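PDB 3EWM: uncharacterized sugar kinase PH1459 from Pyrococcus horikoshii, which probably phosphorylates a sugar, perhaps fructose, at the expense of ATP, as a member of the PfkB carbohydrate kinase family. Local coordinates for residues A[6-17]-A[28-39]. Sequence-based numbering, arbitrary orientation.
Sequences SIGELLIDLISV and FEKHPGGAPANV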
loop_
_atom_site.group_PDB
_atom_site.type_symbol
_atom_site.label_atom_id
_atom_site.label_comp_id
_atom_site.label_asym_id
_atom_site.label_seq_id
_atom_site.Cartn_x
_atom_site.Cartn_y
_atom_site.Cartn_z
ATOM N N SER A 6 8.630 15.195 16.765
ATOM C CA SER A 6 8.663 15.110 15.320
ATOM C C SER A 6 7.246 15.035 14.793
ATOM O O SER A 6 6.351 14.466 15.431
ATOM C CB SER A 6 9.479 13.908 14.864
ATOM O OG SER A 6 10.802 13.997 15.367
ATOM N N ILE A 7 7.025 15.655 13.649
ATOM C CA ILE A 7 5.702 15.646 13.061
ATOM C C ILE A 7 5.804 15.355 11.591
ATOM O O ILE A 7 6.586 15.973 10.876
ATOM C CB ILE A 7 4.870 16.956 13.346
ATOM C CG1 ILE A 7 3.487 16.874 12.679
ATOM C CG2 ILE A 7 5.630 18.240 12.942
ATOM C CD1 ILE A 7 2.567 18.055 13.004
ATOM N N GLY A 8 5.010 14.397 11.141
ATOM C CA GLY A 8 4.943 14.088 9.722
ATOM C C GLY A 8 4.626 12.621 9.500
ATOM O O GLY A 8 3.956 11.993 10.317
ATOM N N GLU A 9 5.156 12.089 8.404
ATOM C CA GLU A 9 4.790 10.793 7.899
ATOM C C GLU A 9 5.264 9.667 8.820
ATOM O O GLU A 9 6.404 9.665 9.297
ATOM C CB GLU A 9 5.298 10.602 6.458
ATOM C CG GLU A 9 6.777 10.505 6.286
ATOM C CD GLU A 9 7.490 11.843 6.199
ATOM O OE1 GLU A 9 6.915 12.881 6.602
ATOM O OE2 GLU A 9 8.666 11.830 5.762
ATOM N N LEU A 10 4.353 8.736 9.059
ATOM C CA LEU A 10 4.647 7.502 9.767
ATOM C C LEU A 10 3.989 6.440 8.941
ATOM O O LEU A 10 2.770 6.496 8.663
ATOM C CB LEU A 10 4.098 7.524 11.203
ATOM C CG LEU A 10 4.080 6.204 11.993
ATOM C CD1 LEU A 10 5.480 5.630 12.198
ATOM C CD2 LEU A 10 3.342 6.368 13.343
ATOM N N LEU A 11 4.799 5.486 8.493
ATOM C CA LEU A 11 4.317 4.545 7.486
ATOM C C LEU A 11 5.001 3.199 7.579
ATOM O O LEU A 11 6.020 3.058 8.263
ATOM C CB LEU A 11 4.520 5.137 6.071
ATOM C CG LEU A 11 5.897 5.740 5.723
ATOM C CD1 LEU A 11 6.922 4.661 5.496
ATOM C CD2 LEU A 11 5.790 6.641 4.493
ATOM N N ILE A 12 4.440 2.223 6.860
ATOM C CA ILE A 12 5.083 0.934 6.626
ATOM C C ILE A 12 6.036 1.042 5.437
ATOM O O ILE A 12 5.643 1.414 4.327
ATOM C CB ILE A 12 4.043 -0.209 6.327
ATOM C CG1 ILE A 12 3.004 -0.336 7.450
ATOM C CG2 ILE A 12 4.765 -1.525 6.048
ATOM C CD1 ILE A 12 3.563 -0.974 8.750
ATOM N N ASP A 13 7.306 0.756 5.667
ATOM C CA ASP A 13 8.212 0.547 4.554
ATOM C C ASP A 13 8.132 -0.918 4.199
ATOM O O ASP A 13 8.390 -1.796 5.034
ATOM C CB ASP A 13 9.665 0.878 4.911
ATOM C CG ASP A 13 9.967 2.361 4.870
ATOM O OD1 ASP A 13 9.232 3.109 4.213
ATOM O OD2 ASP A 13 10.967 2.774 5.473
ATOM N N LEU A 14 7.776 -1.186 2.958
ATOM C CA LEU A 14 7.840 -2.551 2.459
ATOM C C LEU A 14 9.099 -2.624 1.632
ATOM O O LEU A 14 9.183 -2.078 0.542
ATOM C CB LEU A 14 6.588 -2.896 1.679
ATOM C CG LEU A 14 5.477 -3.033 2.727
ATOM C CD1 LEU A 14 4.190 -2.345 2.269
ATOM C CD2 LEU A 14 5.277 -4.480 3.101
ATOM N N ILE A 15 10.118 -3.237 2.211
ATOM C CA ILE A 15 11.448 -3.131 1.629
ATOM C C ILE A 15 11.784 -4.367 0.833
ATOM O O ILE A 15 11.839 -5.468 1.384
ATOM C CB ILE A 15 12.508 -2.904 2.706
ATOM C CG1 ILE A 15 12.095 -1.681 3.540
ATOM C CG2 ILE A 15 13.879 -2.689 2.069
ATOM C CD1 ILE A 15 13.141 -1.136 4.375
ATOM N N SER A 16 12.021 -4.152 -0.455
ATOM C CA SER A 16 12.489 -5.198 -1.357
ATOM C C SER A 16 13.624 -5.960 -0.695
ATOM O O SER A 16 14.585 -5.377 -0.183
ATOM C CB SER A 16 12.980 -4.617 -2.673
ATOM O OG SER A 16 11.988 -3.821 -3.318
ATOM N N VAL A 17 13.492 -7.276 -0.706
ATOM C CA VAL A 17 14.475 -8.149 -0.108
ATOM C C VAL A 17 15.526 -8.557 -1.151
ATOM O O VAL A 17 16.616 -9.028 -0.806
ATOM C CB VAL A 17 13.755 -9.353 0.552
ATOM C CG1 VAL A 17 14.613 -10.554 0.568
ATOM C CG2 VAL A 17 13.358 -8.975 1.976
ATOM N N PHE A 28 8.937 -8.503 0.041
ATOM C CA PHE A 28 9.065 -7.265 0.781
ATOM C C PHE A 28 9.023 -7.531 2.266
ATOM O O PHE A 28 8.072 -8.146 2.769
ATOM C CB PHE A 28 7.930 -6.317 0.435
ATOM C CG PHE A 28 7.903 -5.923 -0.992
ATOM C CD1 PHE A 28 8.681 -4.866 -1.443
ATOM C CD2 PHE A 28 7.118 -6.626 -1.905
ATOM C CE1 PHE A 28 8.651 -4.487 -2.779
ATOM C CE2 PHE A 28 7.092 -6.257 -3.246
ATOM C CZ PHE A 28 7.855 -5.192 -3.684
ATOM N N GLU A 29 10.069 -7.065 2.948
ATOM C CA GLU A 29 10.111 -7.003 4.392
ATOM C C GLU A 29 9.383 -5.766 4.927
ATOM O O GLU A 29 9.614 -4.644 4.460
ATOM C CB GLU A 29 11.560 -6.944 4.846
ATOM C CG GLU A 29 12.010 -8.139 5.616
ATOM C CD GLU A 29 13.242 -7.843 6.430
ATOM O OE1 GLU A 29 14.195 -7.301 5.858
ATOM O OE2 GLU A 29 13.239 -8.122 7.652
ATOM N N LYS A 30 8.540 -5.981 5.932
ATOM C CA LYS A 30 7.758 -4.915 6.539
ATOM C C LYS A 30 8.549 -4.306 7.693
ATOM O O LYS A 30 9.010 -5.009 8.595
ATOM C CB LYS A 30 6.398 -5.451 7.016
ATOM C CG LYS A 30 5.684 -4.625 8.095
ATOM C CD LYS A 30 4.210 -5.075 8.237
ATOM C CE LYS A 30 3.778 -5.152 9.707
ATOM N NZ LYS A 30 4.547 -6.205 10.484
ATOM N N HIS A 31 8.707 -2.992 7.649
ATOM C CA HIS A 31 9.421 -2.279 8.715
ATOM C C HIS A 31 8.722 -0.959 8.966
ATOM O O HIS A 31 8.020 -0.457 8.081
ATOM C CB HIS A 31 10.857 -1.980 8.304
ATOM C CG HIS A 31 11.699 -3.196 8.092
ATOM N ND1 HIS A 31 12.269 -3.902 9.133
ATOM C CD2 HIS A 31 12.084 -3.823 6.954
ATOM C CE1 HIS A 31 12.963 -4.919 8.642
ATOM N NE2 HIS A 31 12.867 -4.891 7.324
ATOM N N PRO A 32 8.936 -0.375 10.155
ATOM C CA PRO A 32 8.428 0.973 10.387
ATOM C C PRO A 32 9.284 1.997 9.675
ATOM O O PRO A 32 10.495 1.863 9.632
ATOM C CB PRO A 32 8.556 1.161 11.899
ATOM C CG PRO A 32 9.026 -0.139 12.451
ATOM C CD PRO A 32 9.636 -0.911 11.336
ATOM N N GLY A 33 8.644 3.000 9.093
ATOM C CA GLY A 33 9.367 4.016 8.372
ATOM C C GLY A 33 8.731 5.379 8.463
ATOM O O GLY A 33 7.716 5.589 9.173
ATOM N N GLY A 34 9.339 6.292 7.710
ATOM C CA GLY A 34 8.941 7.683 7.658
ATOM C C GLY A 34 10.037 8.423 8.376
ATOM O O GLY A 34 10.311 8.139 9.542
ATOM N N ALA A 35 10.686 9.351 7.683
ATOM C CA ALA A 35 11.796 10.105 8.248
ATOM C C ALA A 35 11.551 10.660 9.675
ATOM O O ALA A 35 12.355 10.419 10.562
ATOM C CB ALA A 35 12.278 11.223 7.250
ATOM N N PRO A 36 10.404 11.341 9.919
ATOM C CA PRO A 36 10.221 11.918 11.259
ATOM C C PRO A 36 10.103 10.840 12.336
ATOM O O PRO A 36 10.566 11.041 13.447
ATOM C CB PRO A 36 8.912 12.709 11.136
ATOM C CG PRO A 36 8.671 12.824 9.630
ATOM C CD PRO A 36 9.231 11.583 9.061
ATOM N N ALA A 37 9.509 9.698 11.989
ATOM C CA ALA A 37 9.467 8.557 12.901
ATOM C C ALA A 37 10.885 8.060 13.149
ATOM O O ALA A 37 11.247 7.738 14.280
ATOM C CB ALA A 37 8.632 7.462 12.325
ATOM N N ASN A 38 11.682 7.981 12.082
ATOM C CA ASN A 38 13.038 7.465 12.224
ATOM C C ASN A 38 13.866 8.388 13.092
ATOM O O ASN A 38 14.669 7.935 13.898
ATOM C CB ASN A 38 13.729 7.282 10.867
ATOM C CG ASN A 38 12.906 6.456 9.880
ATOM O OD1 ASN A 38 12.035 5.684 10.262
ATOM N ND2 ASN A 38 13.180 6.640 8.586
ATOM N N VAL A 39 13.686 9.690 12.898
ATOM C CA VAL A 39 14.384 10.680 13.706
ATOM C C VAL A 39 13.901 10.586 15.163
ATOM O O VAL A 39 14.697 10.637 16.095
ATOM C CB VAL A 39 14.165 12.112 13.184
ATOM C CG1 VAL A 39 14.801 13.131 14.156
ATOM C CG2 VAL A 39 14.770 12.280 11.801
HETATM O O HOH W 1 9.835 9.654 4.953
HETATM O O HOH W 2 11.616 5.153 6.113
HETATM O O HOH W 3 11.874 1.035 7.438
#
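Phe28 meets Leu14 and Ser16 at one end of the contact between residues 6-17 and 28-39, and Pro36 meets Glu9 at the other; Phe28 and Pro36 bury the most surface here. Phe28 belongs to the antiparallel beta hairpin of strands 11-16 and 27-33, part of the small sheet that forms the lid beside the main alpha/beta domain in PfkB-family kinases, and Pro36 follows in the helix after it. Six backbone hydrogen bonds pair Leu11 with Gly33, Asp13 with His31 and Ile15 with Glu29; the straightest runs from Ile15 N to Glu29 O (2.7 Å, 176° at the hydrogen).

At the far end of the hairpin, the Phe28 ring approaches Leu14 O and Ser16 OG obliquely. CD1 comes to 3.5 Å from Leu14 O, CE1 approaches Ser16 OG, and the CB atoms of Phe28 and Leu14 meet at 3.9 Å. Ser16 OG is hydrogen-bonded to Val92 O, while Phe91 packs edge-to-face with the Phe28 ring. Phe28 also packs on Leu14 of the second subunit, into which the sheet continues.

Pro36, in the first turn of helix 35-45, carries the other end. Its CG touches Ile7 O and Gly8 CA, and its CB meets Ser6 CB. The Glu9 side chain crosses the proline at about a right angle, and Glu9 CD lies 3.4 Å from Pro36 CD. Glu9 bends back to get there: CG sits between its backbone N and carbonyl carbon (chi1 68°), and chi2 turns the chain again (-84°). The carboxylate thereby also reaches the helix start through a water, which donates to Glu9 OE2 at 2.6 Å and accepts from Ala35 N at 2.9 Å.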